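Local atomic coordinates of genome polyprotein (Enterovirus A71, PDB entry 6HLW), a protein that probably acts, as a 3A-like part of the viral polyprotein, in genome replication on host membranes by recruiting host proteins. Residues Asp14-Val19 / Glu23-Cys28. Sequence-based numbering, arbitrary orientation.
Sequences DLLASV and EVRQYC
Leu-16 fills the middle of this contact: its CD2 sits among Val-24 CG1 at 3.8 Å, Cys-28 SG at 3.9 Å and the chain of Arg-25, whose CD is 4.0 Å away, while CD1 comes within 3.9 Å of Arg-25 NH1. Leu-16 and Val-24 point at each other's helices, and their side chains pass alongside each other, running opposite ways. On Val-24, CG1 is the branch that touches, placed anti to the backbone N (chi1 177°), and the same methyl sits near the carbonyl oxygen of Val-19. With a bend at chi2 (-79°), the end of Arg-25 comes back toward the first helix and lies across Leu-16; both methyls of the leucine lie over one face of the guanidinium, CD2 offset toward its rim. The leucine supplies only apolar packing there; the charge is met by Asp-20, in the turn, and by an acidic side chain of the chain of another protein. No hydrogen bond joins the two segments. Leu-16 against Val-24, Arg-25 and Cys-28 is the tight part; Leu-16, Arg-25 and Cys-28 are buried, Val-24 only partly. Contact thins toward Leu-15, whose CD2 reaches Cys-28 SG at a looser 4.2 Å, and toward exposed Val-19, where helical geometry ends. The whole is an antiparallel helical hairpin: segments 14-18 and 23-28 run at 166° with axes 10.6 Å apart, joined by a short turn. An aromatic side chain of that other protein packs on Leu-16. Trp-33 and Ile-34 pack on Cys-28, and Trp-33 also touches Leu-15, both from the loop that leads from helix 22-30 to strand 35-36.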
ATOM      1  N   ASP B  14      -2.880  10.913  11.005  1.00 74.76           N
ATOM      2  CA  ASP B  14      -3.524  12.182  10.688  1.00 76.04           C
ATOM      3  C   ASP B  14      -2.513  13.150  10.084  1.00 73.27           C
ATOM      4  O   ASP B  14      -2.868  14.000   9.266  1.00 67.40           O
ATOM      5  CB  ASP B  14      -4.162  12.791  11.937  1.00 76.75           C
ATOM      6  CG  ASP B  14      -5.034  13.993  11.619  1.00 91.28           C
ATOM      7  OD1 ASP B  14      -4.498  15.119  11.551  1.00 84.18           O
ATOM      8  OD2 ASP B  14      -6.256  13.810  11.435  1.00 93.30           O
ATOM      9  N   LEU B  15      -1.254  13.012  10.489  1.00 68.13           N
ATOM     10  CA  LEU B  15      -0.188  13.854   9.962  1.00 67.01           C
ATOM     11  C   LEU B  15       0.089  13.523   8.501  1.00 66.52           C
ATOM     12  O   LEU B  15       0.096  14.407   7.646  1.00 64.82           O
ATOM     13  CB  LEU B  15       1.090  13.688  10.787  1.00 68.43           C
ATOM     14  CG  LEU B  15       2.313  14.469  10.292  1.00 71.42           C
ATOM     15  CD1 LEU B  15       2.048  15.968  10.313  1.00 59.70           C
ATOM     16  CD2 LEU B  15       3.538  14.129  11.124  1.00 61.16           C
ATOM     17  N   LEU B  16       0.315  12.245   8.221  1.00 69.38           N
ATOM     18  CA  LEU B  16       0.602  11.798   6.864  1.00 64.02           C
ATOM     19  C   LEU B  16      -0.591  12.022   5.942  1.00 64.27           C
ATOM     20  O   LEU B  16      -0.423  12.281   4.754  1.00 65.07           O
ATOM     21  CB  LEU B  16       0.995  10.321   6.859  1.00 61.81           C
ATOM     22  CG  LEU B  16       2.340   9.987   7.507  1.00 62.41           C
ATOM     23  CD1 LEU B  16       2.498   8.482   7.660  1.00 63.97           C
ATOM     24  CD2 LEU B  16       3.490  10.563   6.691  1.00 60.72           C
ATOM     25  N   ALA B  17      -1.795  11.923   6.495  1.00 63.51           N
ATOM     26  CA  ALA B  17      -3.010  12.104   5.710  1.00 61.10           C
ATOM     27  C   ALA B  17      -3.220  13.572   5.348  1.00 65.82           C
ATOM     28  O   ALA B  17      -3.572  13.894   4.211  1.00 60.11           O
ATOM     29  CB  ALA B  17      -4.211  11.571   6.471  1.00 61.75           C
ATOM     30  N   SER B  18      -2.999  14.456   6.317  1.00 64.87           N
ATOM     31  CA  SER B  18      -3.203  15.891   6.117  1.00 63.96           C
ATOM     32  C   SER B  18      -2.109  16.507   5.250  1.00 64.91           C
ATOM     33  O   SER B  18      -2.397  17.223   4.290  1.00 69.08           O
ATOM     34  CB  SER B  18      -3.265  16.607   7.468  1.00 70.10           C
ATOM     35  OG  SER B  18      -4.350  16.126   8.243  1.00 79.61           O
ATOM     36  N   VAL B  19      -0.855  16.230   5.602  1.00 63.49           N
ATOM     37  CA  VAL B  19       0.294  16.679   4.821  1.00 65.88           C
ATOM     38  C   VAL B  19       1.143  15.475   4.432  1.00 72.32           C
ATOM     39  O   VAL B  19       1.591  14.718   5.292  1.00 89.38           O
ATOM     40  CB  VAL B  19       1.158  17.705   5.597  1.00 64.50           C
ATOM     41  CG1 VAL B  19       0.439  19.042   5.683  1.00 58.60           C
ATOM     42  CG2 VAL B  19       1.506  17.198   6.995  1.00 60.24           C
ATOM     43  N   GLU B  23       9.353  14.235   1.834  1.00 65.41           N
ATOM     44  CA  GLU B  23      10.045  14.895   2.936  1.00 66.64           C
ATOM     45  C   GLU B  23       9.439  14.500   4.279  1.00 63.30           C
ATOM     46  O   GLU B  23      10.160  14.259   5.246  1.00 64.90           O
ATOM     47  CB  GLU B  23      10.000  16.418   2.774  1.00 65.34           C
ATOM     48  CG  GLU B  23      10.841  16.959   1.626  1.00 68.52           C
ATOM     49  CD  GLU B  23      10.206  16.747   0.264  1.00 77.35           C
ATOM     50  OE1 GLU B  23       8.970  16.887   0.147  1.00 70.86           O
ATOM     51  OE2 GLU B  23      10.949  16.444  -0.694  1.00 89.40           O
ATOM     52  N   VAL B  24       8.112  14.435   4.334  1.00 64.83           N
ATOM     53  CA  VAL B  24       7.417  14.063   5.562  1.00 66.18           C
ATOM     54  C   VAL B  24       7.565  12.568   5.824  1.00 64.69           C
ATOM     55  O   VAL B  24       7.720  12.145   6.969  1.00 60.46           O
ATOM     56  CB  VAL B  24       5.920  14.433   5.501  1.00 61.06           C
ATOM     57  CG1 VAL B  24       5.193  13.975   6.761  1.00 60.12           C
ATOM     58  CG2 VAL B  24       5.757  15.934   5.320  1.00 61.14           C
ATOM     59  N   ARG B  25       7.515  11.775   4.759  1.00 63.04           N
ATOM     60  CA  ARG B  25       7.702  10.334   4.872  1.00 65.35           C
ATOM     61  C   ARG B  25       9.079  10.017   5.449  1.00 65.74           C
ATOM     62  O   ARG B  25       9.222   9.127   6.288  1.00 66.18           O
ATOM     63  CB  ARG B  25       7.535   9.662   3.507  1.00 67.09           C
ATOM     64  CG  ARG B  25       6.122   9.731   2.943  1.00 68.63           C
ATOM     65  CD  ARG B  25       5.204   8.704   3.586  1.00 64.74           C
ATOM     66  NE  ARG B  25       3.852   8.763   3.037  1.00 67.56           N
ATOM     67  CZ  ARG B  25       2.879   7.909   3.342  1.00 67.62           C
ATOM     68  NH1 ARG B  25       3.101   6.915   4.192  1.00 63.03           N
ATOM     69  NH2 ARG B  25       1.680   8.046   2.790  1.00 67.17           N
ATOM     70  N   GLN B  26      10.087  10.757   5.002  1.00 65.10           N
ATOM     71  CA  GLN B  26      11.453  10.541   5.462  1.00 70.88           C
ATOM     72  C   GLN B  26      11.629  11.020   6.902  1.00 70.65           C
ATOM     73  O   GLN B  26      12.348  10.399   7.682  1.00 74.59           O
ATOM     74  CB  GLN B  26      12.447  11.255   4.546  1.00 73.02           C
ATOM     75  CG  GLN B  26      13.896  10.878   4.806  1.00 91.58           C
ATOM     76  CD  GLN B  26      14.869  11.636   3.924  1.00103.21           C
ATOM     77  OE1 GLN B  26      15.535  11.051   3.070  1.00117.69           O
ATOM     78  NE2 GLN B  26      14.964  12.946   4.133  1.00 92.43           N
ATOM     79  N   TYR B  27      10.974  12.123   7.251  1.00 60.09           N
ATOM     80  CA  TYR B  27      11.048  12.651   8.610  1.00 63.31           C
ATOM     81  C   TYR B  27      10.454  11.663   9.605  1.00 65.78           C
ATOM     82  O   TYR B  27      11.063  11.370  10.635  1.00 68.32           O
ATOM     83  CB  TYR B  27      10.322  13.996   8.711  1.00 64.26           C
ATOM     84  CG  TYR B  27      10.383  14.617  10.092  1.00 61.64           C
ATOM     85  CD1 TYR B  27      11.542  15.231  10.548  1.00 63.85           C
ATOM     86  CD2 TYR B  27       9.280  14.594  10.935  1.00 61.48           C
ATOM     87  CE1 TYR B  27      11.603  15.800  11.808  1.00 63.56           C
ATOM     88  CE2 TYR B  27       9.330  15.161  12.196  1.00 63.90           C
ATOM     89  CZ  TYR B  27      10.495  15.764  12.628  1.00 68.59           C
ATOM     90  OH  TYR B  27      10.551  16.331  13.881  1.00 64.07           O
ATOM     91  N   CYS B  28       9.267  11.154   9.294  1.00 70.33           N
ATOM     92  CA  CYS B  28       8.619  10.153  10.133  1.00 71.50           C
ATOM     93  C   CYS B  28       9.499   8.912  10.254  1.00 72.87           C
ATOM     94  O   CYS B  28       9.594   8.307  11.322  1.00 74.56           O
ATOM     95  CB  CYS B  28       7.248   9.776   9.565  1.00 67.55           C
ATOM     96  SG  CYS B  28       6.010  11.100   9.627  1.00 67.21           S
TER